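Local coordinates for protein yhhW (Escherichia coli, PDB 1TQ5) that has quercetin 2,3-dioxygenase activity in vitro, cleaving the flavonol with release of carbon monoxide by means of one bound divalent metal ion, although its physiological role is unknown, at residues S38-V42 against I117-P121; M62-V68 against G88-S94; R129-F135 against G152-H157. All coordinates share one frame; numbering follows the deposited sequence.

Contact 1: residues S38-V42 against I117-P121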
loop_
_atom_site.group_PDB
_atom_site.type_symbol
_atom_site.label_atom_id
_atom_site.label_comp_id
_atom_site.label_asym_id
_atom_site.label_seq_id
_atom_site.Cartn_x
_atom_site.Cartn_y
_atom_site.Cartn_z
ATOM N N SER A 38 7.367 10.252 -4.191
ATOM C CA SER A 38 7.233 10.047 -5.632
ATOM C C SER A 38 5.743 9.889 -5.946
ATOM O O SER A 38 4.929 10.686 -5.476
ATOM C CB SER A 38 8.014 8.806 -6.086
ATOM O OG SER A 38 7.942 8.646 -7.497
ATOM N N ALA A 39 5.381 8.868 -6.721
ATOM C CA ALA A 39 3.977 8.636 -7.072
ATOM C C ALA A 39 3.161 8.074 -5.898
ATOM O O ALA A 39 1.932 8.013 -5.958
ATOM C CB ALA A 39 3.883 7.693 -8.266
ATOM N N LEU A 40 3.846 7.660 -4.838
ATOM C CA LEU A 40 3.165 7.120 -3.660
ATOM C C LEU A 40 2.703 8.294 -2.806
ATOM O O LEU A 40 3.513 8.988 -2.194
ATOM C CB LEU A 40 4.117 6.224 -2.866
ATOM C CG LEU A 40 3.519 5.454 -1.689
ATOM C CD1 LEU A 40 2.329 4.623 -2.161
ATOM C CD2 LEU A 40 4.591 4.573 -1.072
ATOM N N ARG A 41 1.396 8.512 -2.765
ATOM C CA ARG A 41 0.852 9.637 -2.029
ATOM C C ARG A 41 0.229 9.319 -0.676
ATOM O O ARG A 41 0.307 10.129 0.246
ATOM C CB ARG A 41 -0.184 10.363 -2.901
ATOM C CG ARG A 41 0.383 10.967 -4.190
ATOM C CD ARG A 41 1.574 11.868 -3.895
ATOM N NE ARG A 41 1.995 12.640 -5.058
ATOM C CZ ARG A 41 1.279 13.616 -5.611
ATOM N NH1 ARG A 41 0.095 13.945 -5.107
ATOM N NH2 ARG A 41 1.747 14.267 -6.668
ATOM N N VAL A 42 -0.380 8.145 -0.552
ATOM C CA VAL A 42 -1.043 7.775 0.694
ATOM C C VAL A 42 -0.846 6.313 1.116
ATOM O O VAL A 42 -0.858 5.404 0.285
ATOM C CB VAL A 42 -2.571 8.017 0.577
ATOM C CG1 VAL A 42 -3.265 7.694 1.886
ATOM C CG2 VAL A 42 -2.852 9.459 0.164
ATOM N N ILE A 117 -3.874 2.317 0.024
ATOM C CA ILE A 117 -2.783 2.949 -0.714
ATOM C C ILE A 117 -3.252 3.796 -1.902
ATOM O O ILE A 117 -4.069 3.344 -2.699
ATOM C CB ILE A 117 -1.822 1.868 -1.253
ATOM C CG1 ILE A 117 -1.440 0.897 -0.126
ATOM C CG2 ILE A 117 -0.596 2.516 -1.872
ATOM C CD1 ILE A 117 -0.778 1.553 1.058
ATOM N N TRP A 118 -2.723 5.012 -2.027
ATOM C CA TRP A 118 -3.077 5.894 -3.142
ATOM C C TRP A 118 -1.852 6.153 -4.005
ATOM O O TRP A 118 -0.801 6.563 -3.506
ATOM C CB TRP A 118 -3.609 7.242 -2.650
ATOM C CG TRP A 118 -4.966 7.207 -2.000
ATOM C CD1 TRP A 118 -5.559 6.142 -1.378
ATOM C CD2 TRP A 118 -5.848 8.318 -1.816
ATOM N NE1 TRP A 118 -6.751 6.526 -0.814
ATOM C CE2 TRP A 118 -6.953 7.857 -1.068
ATOM C CE3 TRP A 118 -5.809 9.663 -2.207
ATOM C CZ2 TRP A 118 -8.013 8.694 -0.699
ATOM C CZ3 TRP A 118 -6.861 10.497 -1.840
ATOM C CH2 TRP A 118 -7.948 10.007 -1.093
ATOM N N ILE A 119 -1.995 5.917 -5.303
ATOM C CA ILE A 119 -0.903 6.128 -6.238
ATOM C C ILE A 119 -1.328 7.100 -7.331
ATOM O O ILE A 119 -2.332 6.887 -8.008
ATOM C CB ILE A 119 -0.468 4.793 -6.864
ATOM C CG1 ILE A 119 0.132 3.902 -5.774
ATOM C CG2 ILE A 119 0.550 5.032 -7.990
ATOM C CD1 ILE A 119 0.396 2.487 -6.221
HETATM N N MSE A 120 -0.575 8.181 -7.489
HETATM C CA MSE A 120 -0.897 9.164 -8.514
HETATM C C MSE A 120 -0.710 8.561 -9.899
HETATM O O MSE A 120 0.345 8.023 -10.209
HETATM C CB MSE A 120 -0.004 10.399 -8.392
HETATM C CG MSE A 120 -0.176 11.360 -9.555
HETATM SE SE MSE A 120 0.895 12.796 -9.486
HETATM C CE MSE A 120 -0.271 14.045 -8.904
ATOM N N PRO A 121 -1.740 8.640 -10.750
ATOM C CA PRO A 121 -1.599 8.077 -12.093
ATOM C C PRO A 121 -0.764 9.024 -12.951
ATOM O O PRO A 121 -0.931 10.241 -12.877
ATOM C CB PRO A 121 -3.043 7.973 -12.567
ATOM C CG PRO A 121 -3.678 9.182 -11.936
ATOM C CD PRO A 121 -3.099 9.168 -10.533
#
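Val-42 lies against one face of the Trp-118 indole, its CG2 3.4 Å above the ring plane and displaced toward the rim. The two side chains run side by side off the same face of the sheet, with Val-42 CB 3.5 Å from Trp-118 CB. The other flat group, the Arg-41 guanidinium, has Ser-38 O at its edge, in plane, and Met-120 CB over one face; a bend at chi2 (-53°) folds the arginine chain back to reach this place. A classic beta bulge underlies the pairing: Arg-41 and Val-42 both face Trp-118, whose O accepts from Arg-41 N at 3.0 Å and, weakly, from Val-42 N at 3.4 Å. Trp-118 N returns a bond to Val-42 O, and Met-120 N bonds to Ala-39 O at 2.9 Å. On the reverse face, Leu-40 CD1 packs on Ile-117 CG2 at 3.6 Å. Trp-118 also meets the ring of the metal ligand His-59, roughly perpendicular to it. Strand 112-119 lies between 40-48 and 63-70 in the N-terminal cupin sheet, while Leu-40 and Ile-117 touch Phe-226 on strand 221-228 of the second sheet.

Contact 2: residues M62-V68 against G88-S94. With CD (cadmium ion), chain E.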
loop_
_atom_site.group_PDB
_atom_site.type_symbol
_atom_site.label_atom_id
_atom_site.label_comp_id
_atom_site.label_asym_id
_atom_site.label_seq_id
_atom_site.Cartn_x
_atom_site.Cartn_y
_atom_site.Cartn_z
HETATM N N MSE A 62 -6.745 9.113 -9.657
HETATM C CA MSE A 62 -5.977 8.487 -8.583
HETATM C C MSE A 62 -6.180 6.976 -8.593
HETATM O O MSE A 62 -7.293 6.492 -8.811
HETATM C CB MSE A 62 -6.408 9.059 -7.222
HETATM C CG MSE A 62 -5.490 8.723 -6.045
HETATM SE SE MSE A 62 -3.883 9.578 -6.028
HETATM C CE MSE A 62 -4.355 11.171 -5.389
ATOM N N GLU A 63 -5.095 6.237 -8.382
ATOM C CA GLU A 63 -5.149 4.779 -8.336
ATOM C C GLU A 63 -5.260 4.414 -6.862
ATOM O O GLU A 63 -4.353 4.706 -6.080
ATOM C CB GLU A 63 -3.871 4.166 -8.924
ATOM C CG GLU A 63 -3.593 4.552 -10.378
ATOM C CD GLU A 63 -4.585 3.939 -11.358
ATOM O OE1 GLU A 63 -4.436 2.747 -11.700
ATOM O OE2 GLU A 63 -5.521 4.650 -11.781
ATOM N N ILE A 64 -6.371 3.794 -6.483
ATOM C CA ILE A 64 -6.591 3.409 -5.093
ATOM C C ILE A 64 -6.453 1.907 -4.901
ATOM O O ILE A 64 -7.258 1.126 -5.408
ATOM C CB ILE A 64 -7.992 3.827 -4.609
ATOM C CG1 ILE A 64 -8.247 5.298 -4.940
ATOM C CG2 ILE A 64 -8.102 3.601 -3.106
ATOM C CD1 ILE A 64 -7.278 6.255 -4.291
ATOM N N LEU A 65 -5.430 1.510 -4.152
ATOM C CA LEU A 65 -5.176 0.102 -3.893
ATOM C C LEU A 65 -5.480 -0.272 -2.447
ATOM O O LEU A 65 -5.113 0.451 -1.524
ATOM C CB LEU A 65 -3.715 -0.221 -4.191
ATOM C CG LEU A 65 -3.228 -1.590 -3.715
ATOM C CD1 LEU A 65 -3.756 -2.676 -4.637
ATOM C CD2 LEU A 65 -1.713 -1.597 -3.690
ATOM N N THR A 66 -6.146 -1.406 -2.256
ATOM C CA THR A 66 -6.471 -1.885 -0.915
ATOM C C THR A 66 -5.838 -3.259 -0.662
ATOM O O THR A 66 -5.897 -4.139 -1.517
ATOM C CB THR A 66 -7.992 -2.049 -0.717
ATOM O OG1 THR A 66 -8.667 -0.830 -1.065
ATOM C CG2 THR A 66 -8.298 -2.404 0.732
ATOM N N TYR A 67 -5.222 -3.424 0.502
ATOM C CA TYR A 67 -4.631 -4.698 0.894
ATOM C C TYR A 67 -5.226 -5.070 2.250
ATOM O O TYR A 67 -4.991 -4.387 3.246
ATOM C CB TYR A 67 -3.104 -4.591 0.991
ATOM C CG TYR A 67 -2.428 -5.885 1.400
ATOM C CD1 TYR A 67 -2.931 -7.121 0.982
ATOM C CD2 TYR A 67 -1.276 -5.877 2.184
ATOM C CE1 TYR A 67 -2.305 -8.316 1.334
ATOM C CE2 TYR A 67 -0.639 -7.068 2.542
ATOM C CZ TYR A 67 -1.162 -8.284 2.111
ATOM O OH TYR A 67 -0.543 -9.463 2.452
ATOM N N VAL A 68 -6.022 -6.138 2.270
ATOM C CA VAL A 68 -6.671 -6.594 3.494
ATOM C C VAL A 68 -5.758 -7.520 4.290
ATOM O O VAL A 68 -5.300 -8.546 3.786
ATOM C CB VAL A 68 -7.987 -7.336 3.184
ATOM C CG1 VAL A 68 -8.697 -7.699 4.479
ATOM C CG2 VAL A 68 -8.885 -6.460 2.305
ATOM N N GLY A 88 -5.528 -11.063 2.980
ATOM C CA GLY A 88 -4.547 -11.641 2.080
ATOM C C GLY A 88 -4.739 -11.208 0.638
ATOM O O GLY A 88 -3.841 -11.371 -0.187
ATOM N N GLU A 89 -5.903 -10.648 0.322
ATOM C CA GLU A 89 -6.157 -10.223 -1.047
ATOM C C GLU A 89 -6.016 -8.728 -1.295
ATOM O O GLU A 89 -5.922 -7.927 -0.365
ATOM C CB GLU A 89 -7.537 -10.704 -1.496
ATOM C CG GLU A 89 -7.637 -12.223 -1.559
ATOM C CD GLU A 89 -8.915 -12.696 -2.212
ATOM O OE1 GLU A 89 -9.625 -11.855 -2.807
ATOM O OE2 GLU A 89 -9.203 -13.910 -2.139
ATOM N N PHE A 90 -5.996 -8.370 -2.573
ATOM C CA PHE A 90 -5.856 -6.990 -3.009
ATOM C C PHE A 90 -7.030 -6.612 -3.897
ATOM O O PHE A 90 -7.788 -7.465 -4.351
ATOM C CB PHE A 90 -4.584 -6.821 -3.848
ATOM C CG PHE A 90 -3.300 -6.988 -3.080
ATOM C CD1 PHE A 90 -2.690 -5.898 -2.471
ATOM C CD2 PHE A 90 -2.682 -8.229 -3.001
ATOM C CE1 PHE A 90 -1.473 -6.043 -1.796
ATOM C CE2 PHE A 90 -1.470 -8.385 -2.330
ATOM C CZ PHE A 90 -0.864 -7.288 -1.727
ATOM N N GLN A 91 -7.161 -5.317 -4.150
ATOM C CA GLN A 91 -8.182 -4.797 -5.035
ATOM C C GLN A 91 -7.613 -3.461 -5.480
ATOM O O GLN A 91 -6.874 -2.823 -4.734
ATOM C CB GLN A 91 -9.523 -4.603 -4.312
ATOM C CG GLN A 91 -9.668 -3.310 -3.506
ATOM C CD GLN A 91 -11.026 -3.189 -2.830
ATOM O OE1 GLN A 91 -11.985 -3.849 -3.219
ATOM N NE2 GLN A 91 -11.112 -2.332 -1.819
ATOM N N ILE A 92 -7.906 -3.057 -6.707
ATOM C CA ILE A 92 -7.416 -1.775 -7.173
ATOM C C ILE A 92 -8.516 -1.076 -7.948
ATOM O O ILE A 92 -9.330 -1.720 -8.612
ATOM C CB ILE A 92 -6.152 -1.923 -8.049
ATOM C CG1 ILE A 92 -5.558 -0.537 -8.331
ATOM C CG2 ILE A 92 -6.487 -2.631 -9.348
ATOM C CD1 ILE A 92 -4.200 -0.570 -9.007
HETATM N N MSE A 93 -8.543 0.246 -7.843
HETATM C CA MSE A 93 -9.546 1.049 -8.522
HETATM C C MSE A 93 -8.913 2.328 -9.066
HETATM O O MSE A 93 -8.125 2.982 -8.381
HETATM C CB MSE A 93 -10.654 1.396 -7.529
HETATM C CG MSE A 93 -11.854 2.124 -8.100
HETATM SE SE MSE A 93 -13.065 2.459 -6.790
HETATM C CE MSE A 93 -12.446 4.034 -6.167
ATOM N N SER A 94 -9.245 2.666 -10.305
ATOM C CA SER A 94 -8.747 3.882 -10.930
ATOM C C SER A 94 -9.906 4.868 -10.942
ATOM O O SER A 94 -10.923 4.621 -11.587
ATOM C CB SER A 94 -8.299 3.608 -12.370
ATOM O OG SER A 94 -7.168 2.756 -12.411
HETATM CD CD CD E . -11.357 -13.562 -3.549
HETATM O O HOH W 1 -12.817 -11.395 -3.818
#
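Tyr-67 and Phe-90 reach each other by different first torsions: Tyr-67 sends CG opposite its backbone N (chi1 180°), whereas Phe-90 keeps CG beside its own N (chi1 -68°). The rings then form an offset stack, centroids 4.2 Å apart and planes inclined by 9°, with Glu-89 O and Gly-88 O at the edge of the tyrosine ring. This pair lies near one end of a regular antiparallel ladder between strands 63-70 and 90-94 of the N-terminal cupin domain; the bonds Val-68 N to Glu-89 O and Gly-88 N to Val-68 O follow it. Leu-65 and Ile-92 continue the aromatic face; at its far end Ser-94 OG donates to Glu-63 OE2 at 2.6 Å, meeting the oxygen on its syn side. Arg-129 ties both residues to the next strand, bonding through NE to Ser-94 OG and through NH2 to Glu-63 OE1. On the other face the extended Gln-91 lies alongside Thr-66, and its NE2 gives an almost straight bond, in the amide plane, to Thr-66 OG1 at 3.0 Å. Gln-116 NE2 also bonds to this hydroxyl, and Gln-91 OE1 is bonded to Tyr-130 OH, so both ends of the Gln-91 amide are held. At the edge of the pairing, Glu-89 binds a cadmium ion through OE1 at 2.5 Å and OE2 at 2.6 Å, with a water as a further ligand 2.6 Å from the metal.

Contact 3: residues R129-F135 against G152-H157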
loop_
_atom_site.group_PDB
_atom_site.type_symbol
_atom_site.label_atom_id
_atom_site.label_comp_id
_atom_site.label_asym_id
_atom_site.label_seq_id
_atom_site.Cartn_x
_atom_site.Cartn_y
_atom_site.Cartn_z
ATOM N N ARG A 129 -11.994 2.134 -13.715
ATOM C CA ARG A 129 -11.893 0.681 -13.777
ATOM C C ARG A 129 -11.718 0.083 -12.389
ATOM O O ARG A 129 -11.177 0.723 -11.485
ATOM C CB ARG A 129 -10.715 0.272 -14.656
ATOM C CG ARG A 129 -9.388 0.793 -14.154
ATOM C CD ARG A 129 -8.445 -0.334 -13.776
ATOM N NE ARG A 129 -7.271 0.189 -13.086
ATOM C CZ ARG A 129 -6.189 -0.521 -12.790
ATOM N NH1 ARG A 129 -6.116 -1.804 -13.126
ATOM N NH2 ARG A 129 -5.177 0.060 -12.159
ATOM N N TYR A 130 -12.186 -1.149 -12.226
ATOM C CA TYR A 130 -12.072 -1.839 -10.954
ATOM C C TYR A 130 -11.632 -3.275 -11.156
ATOM O O TYR A 130 -12.287 -4.044 -11.864
ATOM C CB TYR A 130 -13.400 -1.843 -10.201
ATOM C CG TYR A 130 -13.324 -2.652 -8.927
ATOM C CD1 TYR A 130 -12.591 -2.192 -7.834
ATOM C CD2 TYR A 130 -13.924 -3.911 -8.840
ATOM C CE1 TYR A 130 -12.449 -2.962 -6.686
ATOM C CE2 TYR A 130 -13.787 -4.692 -7.696
ATOM C CZ TYR A 130 -13.045 -4.209 -6.623
ATOM O OH TYR A 130 -12.883 -4.978 -5.494
ATOM N N GLU A 131 -10.525 -3.638 -10.522
ATOM C CA GLU A 131 -10.012 -4.989 -10.629
ATOM C C GLU A 131 -9.671 -5.572 -9.268
ATOM O O GLU A 131 -9.330 -4.854 -8.322
ATOM C CB GLU A 131 -8.780 -5.021 -11.536
ATOM C CG GLU A 131 -9.090 -4.715 -12.986
ATOM C CD GLU A 131 -7.913 -4.986 -13.895
ATOM O OE1 GLU A 131 -7.511 -6.163 -14.012
ATOM O OE2 GLU A 131 -7.387 -4.020 -14.486
ATOM N N GLN A 132 -9.781 -6.887 -9.176
ATOM C CA GLN A 132 -9.490 -7.593 -7.941
ATOM C C GLN A 132 -8.820 -8.883 -8.362
ATOM O O GLN A 132 -9.170 -9.450 -9.398
ATOM C CB GLN A 132 -10.793 -7.882 -7.194
ATOM C CG GLN A 132 -10.640 -8.272 -5.732
ATOM C CD GLN A 132 -10.196 -9.710 -5.531
ATOM O OE1 GLN A 132 -10.797 -10.641 -6.072
ATOM N NE2 GLN A 132 -9.147 -9.899 -4.736
ATOM N N ARG A 133 -7.852 -9.344 -7.577
ATOM C CA ARG A 133 -7.161 -10.582 -7.911
ATOM C C ARG A 133 -6.756 -11.392 -6.693
ATOM O O ARG A 133 -6.395 -10.842 -5.647
ATOM C CB ARG A 133 -5.912 -10.291 -8.753
ATOM C CG ARG A 133 -5.096 -11.539 -9.112
ATOM C CD ARG A 133 -4.322 -11.335 -10.400
ATOM N NE ARG A 133 -3.759 -12.579 -10.924
ATOM C CZ ARG A 133 -3.274 -12.712 -12.157
ATOM N NH1 ARG A 133 -3.290 -11.682 -12.992
ATOM N NH2 ARG A 133 -2.761 -13.868 -12.558
ATOM N N ARG A 134 -6.830 -12.708 -6.841
ATOM C CA ARG A 134 -6.434 -13.613 -5.779
ATOM C C ARG A 134 -5.160 -14.311 -6.219
ATOM O O ARG A 134 -5.186 -15.172 -7.106
ATOM C CB ARG A 134 -7.511 -14.656 -5.509
ATOM C CG ARG A 134 -7.056 -15.719 -4.538
ATOM C CD ARG A 134 -8.205 -16.555 -4.051
ATOM N NE ARG A 134 -7.749 -17.557 -3.097
ATOM C CZ ARG A 134 -8.520 -18.089 -2.158
ATOM N NH1 ARG A 134 -9.786 -17.708 -2.049
ATOM N NH2 ARG A 134 -8.027 -19.003 -1.334
ATOM N N PHE A 135 -4.052 -13.919 -5.600
ATOM C CA PHE A 135 -2.742 -14.484 -5.898
ATOM C C PHE A 135 -2.559 -15.757 -5.088
ATOM O O PHE A 135 -3.158 -15.917 -4.022
ATOM C CB PHE A 135 -1.642 -13.486 -5.522
ATOM C CG PHE A 135 -1.716 -12.181 -6.271
ATOM C CD1 PHE A 135 -1.160 -12.058 -7.542
ATOM C CD2 PHE A 135 -2.350 -11.080 -5.712
ATOM C CE1 PHE A 135 -1.234 -10.857 -8.241
ATOM C CE2 PHE A 135 -2.431 -9.874 -6.407
ATOM C CZ PHE A 135 -1.870 -9.765 -7.674
ATOM N N GLY A 152 1.219 -11.982 -14.155
ATOM C CA GLY A 152 0.074 -12.153 -13.278
ATOM C C GLY A 152 -0.216 -11.034 -12.294
ATOM O O GLY A 152 -1.002 -11.218 -11.362
ATOM N N SER A 153 0.400 -9.877 -12.494
ATOM C CA SER A 153 0.173 -8.742 -11.609
ATOM C C SER A 153 -1.022 -7.926 -12.109
ATOM O O SER A 153 -1.486 -8.114 -13.238
ATOM C CB SER A 153 1.418 -7.851 -11.570
ATOM O OG SER A 153 1.667 -7.268 -12.840
ATOM N N LEU A 154 -1.518 -7.027 -11.266
ATOM C CA LEU A 154 -2.635 -6.169 -11.638
ATOM C C LEU A 154 -2.065 -4.913 -12.288
ATOM O O LEU A 154 -1.001 -4.428 -11.895
ATOM C CB LEU A 154 -3.451 -5.779 -10.398
ATOM C CG LEU A 154 -4.359 -6.834 -9.757
ATOM C CD1 LEU A 154 -4.895 -6.314 -8.429
ATOM C CD2 LEU A 154 -5.509 -7.164 -10.703
ATOM N N LYS A 155 -2.763 -4.379 -13.285
ATOM C CA LYS A 155 -2.280 -3.181 -13.957
ATOM C C LYS A 155 -2.448 -1.929 -13.111
ATOM O O LYS A 155 -3.429 -1.773 -12.388
ATOM C CB LYS A 155 -2.993 -2.973 -15.297
ATOM C CG LYS A 155 -2.573 -1.681 -15.995
ATOM C CD LYS A 155 -2.931 -1.670 -17.471
ATOM C CE LYS A 155 -2.048 -2.625 -18.260
ATOM N NZ LYS A 155 -2.382 -2.625 -19.717
ATOM N N VAL A 156 -1.467 -1.043 -13.202
ATOM C CA VAL A 156 -1.505 0.219 -12.485
ATOM C C VAL A 156 -1.111 1.260 -13.523
ATOM O O VAL A 156 -0.171 1.052 -14.287
ATOM C CB VAL A 156 -0.519 0.224 -11.272
ATOM C CG1 VAL A 156 0.919 0.130 -11.747
ATOM C CG2 VAL A 156 -0.735 1.474 -10.432
ATOM N N HIS A 157 -1.853 2.362 -13.574
ATOM C CA HIS A 157 -1.588 3.429 -14.536
ATOM C C HIS A 157 -0.497 4.376 -14.049
ATOM O O HIS A 157 -0.718 5.575 -13.884
ATOM C CB HIS A 157 -2.874 4.211 -14.807
ATOM C CG HIS A 157 -3.948 3.392 -15.449
ATOM N ND1 HIS A 157 -3.840 2.895 -16.730
ATOM C CD2 HIS A 157 -5.146 2.970 -14.982
ATOM C CE1 HIS A 157 -4.925 2.203 -17.025
ATOM N NE2 HIS A 157 -5.734 2.232 -15.981
HETATM O O HOH W 2 -5.025 -5.728 -14.588
#
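Leu-154 pushes CD2 against Arg-133 CB at 3.7 Å, and with Arg-129 and Arg-133 it supplies about half the surface buried in this contact, one of the places where the two cupin domains of this bicupin meet. Strand 129-133 is outermost in one seven-stranded sheet and 154-155 in another. They run in roughly opposed directions, but even the closest CA atoms, those of Arg-133 and Leu-154, are 7.3 Å apart, so the edges are joined through side chains rather than by a backbone ladder. Leu-154 CD2 also lies near Glu-131, the two side chains passing one another head to tail; the leucine CG approaches Phe-135 CZ.

Arg-129 supplies the polar grip. Its CG sits in the crowded position between backbone N and carbonyl carbon (chi1 60°), and a further bend at chi2 turns the guanidinium so that NH1 and NH2 both point at Lys-155 O. NH1 lies 2.8 Å from that oxygen; NH2 is modelled closer still. Both nitrogens come from above the carbonyl plane, on the same face, while the oxygen stays close to the guanidinium plane. NH1 also makes a salt bridge with Glu-131 OE2 at 2.9 Å, which helps fix the rotation of the group, and His-157 NE2 lies over one guanidinium face, the planes 70° apart. NH2 also pairs with Glu-63 OE1, and NE bonds to Ser-94 OG.

Arg-133, extended as far as NE, lays CG over the centre of the Phe-135 ring, 3.9 Å above it. Its guanidinium lies face-on to Gly-152, but the atoms are modelled too close for detail to be trusted. Phe-135 itself turns its edge to Gly-152. A water finishes the bridge, donating to Glu-131 OE1 at 2.6 Å and accepting from Lys-155 N at 2.9 Å.

Overall arrangement
Contacts 1 and 2 are neighbouring strand pairs of one sheet, meeting where 112-119 lies beside 63-70; their centres are about 12 Å apart, and contact 2 is nested inside the chain loop that contact 1 closes. Ile-117 O to Leu-65 N, 2.7 Å, is probably one of the hydrogen bonds linking them. Contact 3 follows in the chain, centred about 8 Å from contact 2 and about 16 Å from contact 1, and joins the edge strand of this sheet to the second cupin domain through side chains. The metal site lies beside the first two: the side chain of Trp-118 is about 3 Å from that of His-59, and Met-93 about 4 Å from His-101. At contact 3, Arg-129 is about 12 Å from His-59, side chain to side chain.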